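Local coordinates for protein actinorhodin polyketide putative beta-ketoacyl synthase 2 (Streptomyces coelicolor A3, PDB 1TQY) that probably acts as the chain length factor that pairs with a ketosynthase to build the polyketide backbone of the antibiotic actinorhodin, at residues T268-P273 and G401-A406; F303-G308 and L395-W400; G264-F269 and R286-D291; G280-I285 and G321-R326. All blocks are in the same frame, centred on the assembly; numbering follows the deposited sequence.

Followed from the N terminus, strand 260-269 opens both interaction 1 and interaction 3, which share T268 and F269. Interaction 3 closes first, when the helix that follows folds back on the strand at 286-291. Interaction 4 begins on that same helix, at 280-285, before interaction 3 has closed, and reaches 321-326, so the two cross. Interaction 2 opens at 303-308, crossing interaction 4 but following interaction 3 in series, and closes at 395-400. Interaction 1 closes last, at 401-406, enclosing both interactions 2 and 4. Together the contacts tie neighbouring strands 260-269, 402-410 and 391-398 to helix 281-292 and, beyond it, to helix 310-324, and the loop after strand 301-303 to strand 391-398.

Interaction 1: residues T268-P273 and G401-A406; sequences TFDPAP and GFNSAA
N403 sets its CG anti to its carbonyl carbon (chi1 -62°), and T268 holds OG1 between its backbone N and carbonyl carbon (chi1 63°); these torsions bring amide and hydroxyl together on one face of an antiparallel sheet. N403 ND2 donates to T268 OG1 at 3.1 Å and to D270 OD1 at 2.7 Å. The carboxylate oxygen lies in the amide plane, yet ND2 approaches it from above the carboxylate plane, while OG1 lies somewhat out of the amide plane. A water donates to both D270 OD2 (2.5 Å) and N403 OD1 (2.9 Å), so both ends of the amide are held and its rotation is fixed. The backbones match this pattern: T268 and N403 form a hydrogen-bonded pair, F269 and F402 a non-hydrogen-bonded one, and D270 N reaches G401 O at 3.0 Å beside the G1 beta bulge that G401 and F402 make opposite G398. On the other face F269 meets F402 in a T-shaped stack, its CE1 over the centre of the F402 ring, with planes at 67°. An aromatic side chain of the partner protein also meets F269. On the polar face lies helix 281-292: G280, at its start, bonds to T268 OG1 and D270 OD1, R283 and A284 pack on T268, and L281 packs on N403, while strand 391-398 lies along the far edge of strand 402-410.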
loop_
_atom_site.group_PDB
_atom_site.type_symbol
_atom_site.label_atom_id
_atom_site.label_comp_id
_atom_site.label_asym_id
_atom_site.label_seq_id
_atom_site.Cartn_x
_atom_site.Cartn_y
_atom_site.Cartn_z
ATOM N N THR B 268 -13.603 6.913 3.389
ATOM C CA THR B 268 -13.748 7.516 4.716
ATOM C C THR B 268 -13.265 6.470 5.705
ATOM O O THR B 268 -12.972 5.340 5.318
ATOM C CB THR B 268 -15.218 7.881 5.075
ATOM O OG1 THR B 268 -16.012 6.691 5.125
ATOM C CG2 THR B 268 -15.814 8.860 4.061
ATOM N N PHE B 269 -13.153 6.846 6.972
ATOM C CA PHE B 269 -12.700 5.911 7.995
ATOM C C PHE B 269 -13.583 6.066 9.232
ATOM O O PHE B 269 -13.820 7.180 9.684
ATOM C CB PHE B 269 -11.236 6.185 8.359
ATOM C CG PHE B 269 -10.616 5.102 9.196
ATOM C CD1 PHE B 269 -10.439 3.824 8.674
ATOM C CD2 PHE B 269 -10.249 5.341 10.511
ATOM C CE1 PHE B 269 -9.902 2.790 9.454
ATOM C CE2 PHE B 269 -9.709 4.316 11.309
ATOM C CZ PHE B 269 -9.536 3.040 10.777
ATOM N N ASP B 270 -14.076 4.958 9.777
ATOM C CA ASP B 270 -14.949 5.029 10.951
ATOM C C ASP B 270 -14.230 5.527 12.199
ATOM O O ASP B 270 -13.013 5.402 12.315
ATOM C CB ASP B 270 -15.547 3.654 11.279
ATOM C CG ASP B 270 -16.463 3.125 10.189
ATOM O OD1 ASP B 270 -16.939 3.910 9.346
ATOM O OD2 ASP B 270 -16.721 1.910 10.191
ATOM N N PRO B 271 -14.977 6.123 13.147
ATOM C CA PRO B 271 -14.355 6.607 14.381
ATOM C C PRO B 271 -13.886 5.418 15.219
ATOM O O PRO B 271 -14.440 4.311 15.141
ATOM C CB PRO B 271 -15.482 7.378 15.067
ATOM C CG PRO B 271 -16.707 6.693 14.568
ATOM C CD PRO B 271 -16.386 6.532 13.093
ATOM N N ALA B 272 -12.867 5.669 16.027
ATOM C CA ALA B 272 -12.284 4.655 16.891
ATOM C C ALA B 272 -13.335 3.844 17.645
ATOM O O ALA B 272 -14.426 4.332 17.926
ATOM C CB ALA B 272 -11.341 5.315 17.877
ATOM N N PRO B 273 -13.020 2.581 17.965
ATOM C CA PRO B 273 -13.956 1.724 18.696
ATOM C C PRO B 273 -14.270 2.321 20.068
ATOM O O PRO B 273 -13.371 2.776 20.779
ATOM C CB PRO B 273 -13.203 0.398 18.794
ATOM C CG PRO B 273 -12.397 0.381 17.520
ATOM C CD PRO B 273 -11.866 1.804 17.477
ATOM N N GLY B 401 -12.675 -0.415 10.037
ATOM C CA GLY B 401 -13.359 0.818 9.684
ATOM C C GLY B 401 -13.198 1.467 8.324
ATOM O O GLY B 401 -13.746 2.548 8.107
ATOM N N PHE B 402 -12.462 0.841 7.411
ATOM C CA PHE B 402 -12.264 1.414 6.081
ATOM C C PHE B 402 -13.525 1.356 5.217
ATOM O O PHE B 402 -14.140 0.297 5.068
ATOM C CB PHE B 402 -11.128 0.689 5.347
ATOM C CG PHE B 402 -9.796 0.765 6.041
ATOM C CD1 PHE B 402 -9.434 -0.182 6.994
ATOM C CD2 PHE B 402 -8.871 1.738 5.680
ATOM C CE1 PHE B 402 -8.158 -0.160 7.574
ATOM C CE2 PHE B 402 -7.594 1.771 6.251
ATOM C CZ PHE B 402 -7.237 0.819 7.196
ATOM N N ASN B 403 -13.895 2.503 4.656
ATOM C CA ASN B 403 -15.066 2.621 3.797
ATOM C C ASN B 403 -14.667 3.091 2.419
ATOM O O ASN B 403 -13.804 3.954 2.281
ATOM C CB ASN B 403 -16.058 3.630 4.369
ATOM C CG ASN B 403 -16.586 3.214 5.701
ATOM O OD1 ASN B 403 -17.179 2.154 5.833
ATOM N ND2 ASN B 403 -16.359 4.040 6.708
ATOM N N SER B 404 -15.311 2.536 1.402
ATOM C CA SER B 404 -14.999 2.922 0.045
ATOM C C SER B 404 -16.230 2.807 -0.838
ATOM O O SER B 404 -16.948 1.803 -0.810
ATOM C CB SER B 404 -13.871 2.034 -0.483
ATOM O OG SER B 404 -13.427 2.482 -1.739
ATOM N N ALA B 405 -16.474 3.853 -1.616
ATOM C CA ALA B 405 -17.619 3.885 -2.505
ATOM C C ALA B 405 -17.196 4.333 -3.898
ATOM O O ALA B 405 -16.298 5.163 -4.048
ATOM C CB ALA B 405 -18.679 4.818 -1.950
ATOM N N ALA B 406 -17.852 3.785 -4.913
ATOM C CA ALA B 406 -17.527 4.113 -6.290
ATOM C C ALA B 406 -18.789 4.144 -7.130
ATOM O O ALA B 406 -19.612 3.230 -7.070
ATOM C CB ALA B 406 -16.562 3.087 -6.850
HETATM O O HOH W 1 -17.868 0.765 8.233
#

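Interaction 2: residues F303-G308 and L395-W400; sequences FADGAG and LARGRW
D305 and R397 meet nearly at right angles, where the loop leaving strand 301-303 passes the parallel strand 391-398 in this thiolase-like fold. Their carboxylate and guanidinium planes stand 81° apart, so this is not the flat, paired arrangement of a two-pronged salt bridge. D305 divides its two oxygens between the backbone and the side chain of the arginine. OD1 takes the backbone N of R397 at 2.9 Å, with that donor well above the carboxylate plane, and R340 forms a salt bridge with the same oxygen. OD2 lies beside the aliphatic part of R397, 3.0 Å from its CD, and forms a salt bridge to R397 NH1 at 3.3 Å, whose hydrogen bond is weak. Bends at chi2 (126°) and chi3 of R397 fold the chain across D305 in this way. The far end of the guanidinium is held by helix 310-324, through NH2 to L312 O. A water in the guanidinium plane accepts from A307 N at 2.6 Å and, weakly, from R397 NH1, joining the loop to the arginine a second time. Upstream, L395 N bonds to F303 O at 2.9 Å. The methyl CB of A307 also lies 3.7 Å from R397 NH1, to one side of that water.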
loop_
_atom_site.group_PDB
_atom_site.type_symbol
_atom_site.label_atom_id
_atom_site.label_comp_id
_atom_site.label_asym_id
_atom_site.label_seq_id
_atom_site.Cartn_x
_atom_site.Cartn_y
_atom_site.Cartn_z
ATOM N N PHE B 303 -24.325 -2.187 -5.345
ATOM C CA PHE B 303 -23.584 -3.418 -5.114
ATOM C C PHE B 303 -22.991 -3.261 -3.730
ATOM O O PHE B 303 -21.939 -2.654 -3.556
ATOM C CB PHE B 303 -22.479 -3.591 -6.152
ATOM C CG PHE B 303 -22.966 -4.157 -7.438
ATOM C CD1 PHE B 303 -23.783 -3.407 -8.269
ATOM C CD2 PHE B 303 -22.649 -5.463 -7.798
ATOM C CE1 PHE B 303 -24.290 -3.952 -9.444
ATOM C CE2 PHE B 303 -23.151 -6.020 -8.971
ATOM C CZ PHE B 303 -23.973 -5.265 -9.797
ATOM N N ALA B 304 -23.697 -3.806 -2.746
ATOM C CA ALA B 304 -23.316 -3.723 -1.339
ATOM C C ALA B 304 -22.066 -4.504 -0.962
ATOM O O ALA B 304 -21.725 -5.500 -1.601
ATOM C CB ALA B 304 -24.491 -4.189 -0.481
ATOM N N ASP B 305 -21.393 -4.051 0.089
ATOM C CA ASP B 305 -20.194 -4.723 0.555
ATOM C C ASP B 305 -20.552 -6.173 0.924
ATOM O O ASP B 305 -19.781 -7.096 0.655
ATOM C CB ASP B 305 -19.611 -3.959 1.756
ATOM C CG ASP B 305 -18.435 -4.676 2.401
ATOM O OD1 ASP B 305 -17.373 -4.827 1.751
ATOM O OD2 ASP B 305 -18.585 -5.076 3.569
ATOM N N GLY B 306 -21.728 -6.375 1.518
ATOM C CA GLY B 306 -22.165 -7.718 1.875
ATOM C C GLY B 306 -21.254 -8.441 2.840
ATOM O O GLY B 306 -20.679 -9.486 2.512
ATOM N N ALA B 307 -21.134 -7.900 4.047
ATOM C CA ALA B 307 -20.262 -8.479 5.069
ATOM C C ALA B 307 -20.583 -9.917 5.476
ATOM O O ALA B 307 -19.676 -10.687 5.797
ATOM C CB ALA B 307 -20.261 -7.586 6.301
ATOM N N GLY B 308 -21.864 -10.281 5.477
ATOM C CA GLY B 308 -22.222 -11.634 5.862
ATOM C C GLY B 308 -22.171 -11.835 7.367
ATOM O O GLY B 308 -22.418 -12.934 7.867
ATOM N N LEU B 395 -19.893 -0.579 -3.182
ATOM C CA LEU B 395 -19.419 -0.335 -1.819
ATOM C C LEU B 395 -18.459 -1.407 -1.321
ATOM O O LEU B 395 -18.605 -2.581 -1.652
ATOM C CB LEU B 395 -20.616 -0.297 -0.873
ATOM C CG LEU B 395 -21.688 0.727 -1.230
ATOM C CD1 LEU B 395 -22.813 0.681 -0.215
ATOM C CD2 LEU B 395 -21.046 2.101 -1.269
ATOM N N ALA B 396 -17.494 -1.012 -0.502
ATOM C CA ALA B 396 -16.561 -1.983 0.048
ATOM C C ALA B 396 -16.085 -1.482 1.392
ATOM O O ALA B 396 -15.899 -0.287 1.572
ATOM C CB ALA B 396 -15.363 -2.166 -0.881
ATOM N N ARG B 397 -15.930 -2.379 2.359
ATOM C CA ARG B 397 -15.421 -1.944 3.651
ATOM C C ARG B 397 -14.240 -2.802 3.997
ATOM O O ARG B 397 -14.128 -3.935 3.546
ATOM C CB ARG B 397 -16.454 -2.087 4.764
ATOM C CG ARG B 397 -17.732 -1.347 4.516
ATOM C CD ARG B 397 -18.887 -2.312 4.640
ATOM N NE ARG B 397 -19.506 -2.209 5.943
ATOM C CZ ARG B 397 -20.458 -3.015 6.402
ATOM N NH1 ARG B 397 -20.927 -4.026 5.675
ATOM N NH2 ARG B 397 -20.953 -2.775 7.600
ATOM N N GLY B 398 -13.351 -2.244 4.800
ATOM C CA GLY B 398 -12.190 -2.991 5.220
ATOM C C GLY B 398 -12.202 -3.068 6.727
ATOM O O GLY B 398 -12.631 -2.135 7.404
ATOM N N ARG B 399 -11.737 -4.196 7.249
ATOM C CA ARG B 399 -11.662 -4.425 8.679
ATOM C C ARG B 399 -11.006 -3.239 9.389
ATOM O O ARG B 399 -10.007 -2.700 8.915
ATOM C CB ARG B 399 -10.856 -5.694 8.933
ATOM C CG ARG B 399 -10.569 -5.993 10.385
ATOM C CD ARG B 399 -9.642 -7.180 10.460
ATOM N NE ARG B 399 -9.324 -7.560 11.829
ATOM C CZ ARG B 399 -10.091 -8.324 12.594
ATOM N NH1 ARG B 399 -11.236 -8.797 12.128
ATOM N NH2 ARG B 399 -9.700 -8.621 13.822
ATOM N N TRP B 400 -11.578 -2.865 10.533
ATOM C CA TRP B 400 -11.129 -1.753 11.375
ATOM C C TRP B 400 -11.744 -0.408 10.991
ATOM O O TRP B 400 -11.367 0.624 11.542
ATOM C CB TRP B 400 -9.592 -1.649 11.419
ATOM C CG TRP B 400 -8.977 -2.772 12.183
ATOM C CD1 TRP B 400 -7.995 -3.617 11.750
ATOM C CD2 TRP B 400 -9.367 -3.243 13.484
ATOM N NE1 TRP B 400 -7.759 -4.590 12.695
ATOM C CE2 TRP B 400 -8.587 -4.387 13.767
ATOM C CE3 TRP B 400 -10.307 -2.814 14.435
ATOM C CZ2 TRP B 400 -8.713 -5.110 14.960
ATOM C CZ3 TRP B 400 -10.434 -3.532 15.629
ATOM C CH2 TRP B 400 -9.641 -4.670 15.877
HETATM O O HOH W 2 -22.689 -5.940 4.909
#

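Interaction 3: residues G264-F269 and R286-D291; sequences GCASTF and RLALND
C265 and A288 bring their CA atoms to 4.6 Å where strand 264-269 and helix 286-291 run roughly antiparallel, at 151°, their axes only 5.9 Å apart. This is a helix laid on the sheet by the strand-loop-helix unit of a thiolase-like fold, the helix turning back along the strand it has just left. So close an approach goes with small residues, G264, A266 and A288, where the backbones come nearest. A266 aims its methyl at the helix, where CB touches both L287 CB at 3.5 Å and A288 CB at 3.9 Å, so two alanine methyls and the CB of L287 fill the narrow gap. Further along the strand, the CG2 branch of T268 comes at an angle to L287 CD2, 4.0 Å away. G264 lies at the other end, with no side chain to separate it from the helix. There D291, with CG anti to its backbone N (chi1 -176°), extends its carboxylate past the glycine to the backbone N of C265. OD2 forms a salt bridge with R180 as well, which would be expected to favour the charged carboxylate. The same OD2 uses its anti lone pair to accept C265 N at 3.0 Å, a fairly straight bond of 159° at the hydrogen.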
loop_
_atom_site.group_PDB
_atom_site.type_symbol
_atom_site.label_atom_id
_atom_site.label_comp_id
_atom_site.label_asym_id
_atom_site.label_seq_id
_atom_site.Cartn_x
_atom_site.Cartn_y
_atom_site.Cartn_z
ATOM N N GLY B 264 -17.345 8.635 -9.928
ATOM C CA GLY B 264 -16.873 9.209 -8.680
ATOM C C GLY B 264 -16.324 8.158 -7.734
ATOM O O GLY B 264 -16.623 6.966 -7.873
ATOM N N CYS B 265 -15.520 8.607 -6.771
ATOM C CA CYS B 265 -14.892 7.732 -5.774
ATOM C C CYS B 265 -14.766 8.459 -4.444
ATOM O O CYS B 265 -14.688 9.683 -4.409
ATOM C CB CYS B 265 -13.479 7.341 -6.211
ATOM S SG CYS B 265 -13.338 6.760 -7.913
ATOM N N ALA B 266 -14.718 7.701 -3.356
ATOM C CA ALA B 266 -14.567 8.289 -2.031
ATOM C C ALA B 266 -14.182 7.260 -0.972
ATOM O O ALA B 266 -14.640 6.113 -1.011
ATOM C CB ALA B 266 -15.852 8.994 -1.623
ATOM N N SER B 267 -13.347 7.689 -0.027
ATOM C CA SER B 267 -12.884 6.840 1.066
ATOM C C SER B 267 -13.041 7.581 2.387
ATOM O O SER B 267 -12.671 8.749 2.490
ATOM C CB SER B 267 -11.399 6.488 0.905
ATOM O OG SER B 267 -11.163 5.741 -0.271
ATOM N N THR B 268 -13.603 6.913 3.389
ATOM C CA THR B 268 -13.748 7.516 4.716
ATOM C C THR B 268 -13.265 6.470 5.705
ATOM O O THR B 268 -12.972 5.340 5.318
ATOM C CB THR B 268 -15.218 7.881 5.075
ATOM O OG1 THR B 268 -16.012 6.691 5.125
ATOM C CG2 THR B 268 -15.814 8.860 4.061
ATOM N N PHE B 269 -13.153 6.846 6.972
ATOM C CA PHE B 269 -12.700 5.911 7.995
ATOM C C PHE B 269 -13.583 6.066 9.232
ATOM O O PHE B 269 -13.820 7.180 9.684
ATOM C CB PHE B 269 -11.236 6.185 8.359
ATOM C CG PHE B 269 -10.616 5.102 9.196
ATOM C CD1 PHE B 269 -10.439 3.824 8.674
ATOM C CD2 PHE B 269 -10.249 5.341 10.511
ATOM C CE1 PHE B 269 -9.902 2.790 9.454
ATOM C CE2 PHE B 269 -9.709 4.316 11.309
ATOM C CZ PHE B 269 -9.536 3.040 10.777
ATOM N N ARG B 286 -22.237 9.452 -0.024
ATOM C CA ARG B 286 -22.605 10.801 -0.447
ATOM C C ARG B 286 -21.424 11.554 -1.049
ATOM O O ARG B 286 -21.602 12.410 -1.916
ATOM C CB ARG B 286 -23.163 11.606 0.723
ATOM C CG ARG B 286 -24.447 11.083 1.282
ATOM C CD ARG B 286 -24.854 11.870 2.519
ATOM N NE ARG B 286 -26.078 11.316 3.075
ATOM C CZ ARG B 286 -27.285 11.491 2.549
ATOM N NH1 ARG B 286 -27.437 12.226 1.451
ATOM N NH2 ARG B 286 -28.335 10.899 3.104
ATOM N N LEU B 287 -20.222 11.247 -0.576
ATOM C CA LEU B 287 -19.029 11.898 -1.102
ATOM C C LEU B 287 -18.824 11.414 -2.535
ATOM O O LEU B 287 -18.577 12.203 -3.443
ATOM C CB LEU B 287 -17.807 11.553 -0.248
ATOM C CG LEU B 287 -17.185 12.663 0.603
ATOM C CD1 LEU B 287 -18.226 13.672 1.034
ATOM C CD2 LEU B 287 -16.472 12.041 1.798
ATOM N N ALA B 288 -18.948 10.107 -2.731
ATOM C CA ALA B 288 -18.782 9.528 -4.055
ATOM C C ALA B 288 -19.834 10.063 -5.028
ATOM O O ALA B 288 -19.525 10.333 -6.189
ATOM C CB ALA B 288 -18.853 7.992 -3.980
ATOM N N LEU B 289 -21.074 10.211 -4.572
ATOM C CA LEU B 289 -22.137 10.722 -5.442
ATOM C C LEU B 289 -21.882 12.163 -5.864
ATOM O O LEU B 289 -22.181 12.537 -6.998
ATOM C CB LEU B 289 -23.492 10.626 -4.741
ATOM C CG LEU B 289 -24.087 9.226 -4.605
ATOM C CD1 LEU B 289 -25.405 9.313 -3.847
ATOM C CD2 LEU B 289 -24.308 8.618 -5.987
ATOM N N ASN B 290 -21.334 12.966 -4.953
ATOM C CA ASN B 290 -21.028 14.371 -5.243
ATOM C C ASN B 290 -19.915 14.502 -6.266
ATOM O O ASN B 290 -19.958 15.354 -7.157
ATOM C CB ASN B 290 -20.574 15.106 -3.982
ATOM C CG ASN B 290 -21.719 15.496 -3.091
ATOM O OD1 ASN B 290 -22.695 16.100 -3.544
ATOM N ND2 ASN B 290 -21.607 15.168 -1.806
ATOM N N ASP B 291 -18.900 13.669 -6.096
ATOM C CA ASP B 291 -17.753 13.655 -6.982
ATOM C C ASP B 291 -18.267 13.360 -8.390
ATOM O O ASP B 291 -17.807 13.947 -9.365
ATOM C CB ASP B 291 -16.774 12.579 -6.497
ATOM C CG ASP B 291 -15.490 12.542 -7.295
ATOM O OD1 ASP B 291 -15.100 13.586 -7.856
ATOM O OD2 ASP B 291 -14.861 11.463 -7.337
#

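Interaction 4: residues G280-I285 and G321-R326; sequences GLERAI and GRVFGR
E282 OE1 is held by R286 NE, one turn along its own helix, in a salt bridge, and on its other flank it lies 3.8 Å from R322 CB of the facing helix. The second oxygen, OE2, stays at the edge of the R322 guanidinium, near its plane, but 4.4 Å from NH1: the opposite charges presumably attract without forming a salt bridge across the interface. E282 and R322 cross at about a right angle, so that OE2 meets the aliphatic CD of the arginine at 3.7 Å. The glutamate reaches this far because its chain is extended, with CG anti to the backbone N (chi1 -178°). Its CG passes CG2 of V323 at 3.7 Å, the two side chains running in opposite directions. One turn further on, I285 turns CG2 to both residues that follow R322, touching V323 CG1 at 3.9 Å and F324 CZ at 4.2 Å. V323 CG1 itself sits over the centre of one face of the F324 ring, so valine and phenylalanine present one joined apolar surface to the isoleucine. The contact thus pairs the beginning of helix 281-292, with G280 at its N-cap position, with the end of helix 310-324, which G325 terminates. I285 and F324 both also touch L393 of strand 391-398, P296 packs against V323 and F324, and A284 leans on N403 of strand 402-410.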
loop_
_atom_site.group_PDB
_atom_site.type_symbol
_atom_site.label_atom_id
_atom_site.label_comp_id
_atom_site.label_asym_id
_atom_site.label_seq_id
_atom_site.Cartn_x
_atom_site.Cartn_y
_atom_site.Cartn_z
ATOM N N GLY B 280 -18.737 5.688 9.003
ATOM C CA GLY B 280 -18.572 6.638 7.913
ATOM C C GLY B 280 -18.976 6.129 6.537
ATOM O O GLY B 280 -18.628 6.748 5.535
ATOM N N LEU B 281 -19.711 5.019 6.473
ATOM C CA LEU B 281 -20.138 4.460 5.190
ATOM C C LEU B 281 -21.108 5.390 4.463
ATOM O O LEU B 281 -21.007 5.591 3.240
ATOM C CB LEU B 281 -20.794 3.083 5.386
ATOM C CG LEU B 281 -21.354 2.364 4.143
ATOM C CD1 LEU B 281 -20.241 2.214 3.115
ATOM C CD2 LEU B 281 -21.910 0.988 4.514
ATOM N N GLU B 282 -22.055 5.953 5.206
ATOM C CA GLU B 282 -23.028 6.861 4.605
ATOM C C GLU B 282 -22.258 8.035 3.997
ATOM O O GLU B 282 -22.465 8.387 2.839
ATOM C CB GLU B 282 -24.025 7.372 5.659
ATOM C CG GLU B 282 -25.114 8.294 5.095
ATOM C CD GLU B 282 -25.955 8.953 6.188
ATOM O OE1 GLU B 282 -26.804 9.808 5.851
ATOM O OE2 GLU B 282 -25.764 8.613 7.376
ATOM N N ARG B 283 -21.356 8.620 4.777
ATOM C CA ARG B 283 -20.571 9.746 4.283
ATOM C C ARG B 283 -19.815 9.404 2.989
ATOM O O ARG B 283 -19.826 10.191 2.041
ATOM C CB ARG B 283 -19.585 10.245 5.352
ATOM C CG ARG B 283 -18.725 11.431 4.884
ATOM C CD ARG B 283 -18.025 12.173 6.032
ATOM N NE ARG B 283 -16.915 11.426 6.627
ATOM C CZ ARG B 283 -17.048 10.520 7.589
ATOM N NH1 ARG B 283 -18.253 10.247 8.077
ATOM N NH2 ARG B 283 -15.980 9.886 8.055
ATOM N N ALA B 284 -19.169 8.239 2.946
ATOM C CA ALA B 284 -18.432 7.834 1.751
ATOM C C ALA B 284 -19.359 7.817 0.539
ATOM O O ALA B 284 -19.019 8.329 -0.531
ATOM C CB ALA B 284 -17.805 6.437 1.950
ATOM N N ILE B 285 -20.542 7.232 0.705
ATOM C CA ILE B 285 -21.500 7.168 -0.386
ATOM C C ILE B 285 -21.846 8.556 -0.920
ATOM O O ILE B 285 -21.752 8.812 -2.123
ATOM C CB ILE B 285 -22.807 6.504 0.038
ATOM C CG1 ILE B 285 -22.554 5.041 0.403
ATOM C CG2 ILE B 285 -23.819 6.632 -1.097
ATOM C CD1 ILE B 285 -23.714 4.391 1.110
ATOM N N GLY B 321 -30.009 2.673 3.465
ATOM C CA GLY B 321 -31.349 3.201 3.684
ATOM C C GLY B 321 -31.376 4.705 3.895
ATOM O O GLY B 321 -32.261 5.404 3.394
ATOM N N ARG B 322 -30.398 5.207 4.641
ATOM C CA ARG B 322 -30.313 6.633 4.911
ATOM C C ARG B 322 -30.039 7.457 3.657
ATOM O O ARG B 322 -30.453 8.613 3.565
ATOM C CB ARG B 322 -29.242 6.899 5.976
ATOM C CG ARG B 322 -29.635 6.321 7.320
ATOM C CD ARG B 322 -28.547 6.418 8.384
ATOM N NE ARG B 322 -29.061 5.931 9.667
ATOM C CZ ARG B 322 -28.333 5.768 10.766
ATOM N NH1 ARG B 322 -27.039 6.057 10.751
ATOM N NH2 ARG B 322 -28.902 5.295 11.869
ATOM N N VAL B 323 -29.365 6.870 2.679
ATOM C CA VAL B 323 -29.082 7.617 1.458
ATOM C C VAL B 323 -30.187 7.488 0.406
ATOM O O VAL B 323 -30.623 8.488 -0.169
ATOM C CB VAL B 323 -27.733 7.181 0.832
ATOM C CG1 VAL B 323 -27.487 7.930 -0.481
ATOM C CG2 VAL B 323 -26.608 7.449 1.811
ATOM N N PHE B 324 -30.654 6.268 0.173
ATOM C CA PHE B 324 -31.683 6.036 -0.828
ATOM C C PHE B 324 -33.070 5.724 -0.257
ATOM O O PHE B 324 -34.010 5.510 -1.022
ATOM C CB PHE B 324 -31.244 4.890 -1.747
ATOM C CG PHE B 324 -29.845 5.043 -2.276
ATOM C CD1 PHE B 324 -29.576 5.879 -3.356
ATOM C CD2 PHE B 324 -28.789 4.375 -1.671
ATOM C CE1 PHE B 324 -28.266 6.051 -3.824
ATOM C CE2 PHE B 324 -27.478 4.538 -2.128
ATOM C CZ PHE B 324 -27.215 5.375 -3.207
ATOM N N GLY B 325 -33.203 5.699 1.070
ATOM C CA GLY B 325 -34.489 5.380 1.689
ATOM C C GLY B 325 -34.616 3.873 1.804
ATOM O O GLY B 325 -34.007 3.146 1.019
ATOM N N ARG B 326 -35.381 3.376 2.770
ATOM C CA ARG B 326 -35.511 1.922 2.899
ATOM C C ARG B 326 -36.215 1.333 1.671
ATOM O O ARG B 326 -37.184 1.906 1.161
ATOM C CB ARG B 326 -36.221 1.577 4.219
ATOM C CG ARG B 326 -35.312 1.832 5.440
ATOM C CD ARG B 326 -36.080 1.883 6.756
ATOM N NE ARG B 326 -36.807 0.652 7.033
ATOM C CZ ARG B 326 -36.265 -0.456 7.530
ATOM N NH1 ARG B 326 -34.971 -0.512 7.816
ATOM N NH2 ARG B 326 -37.026 -1.513 7.752
#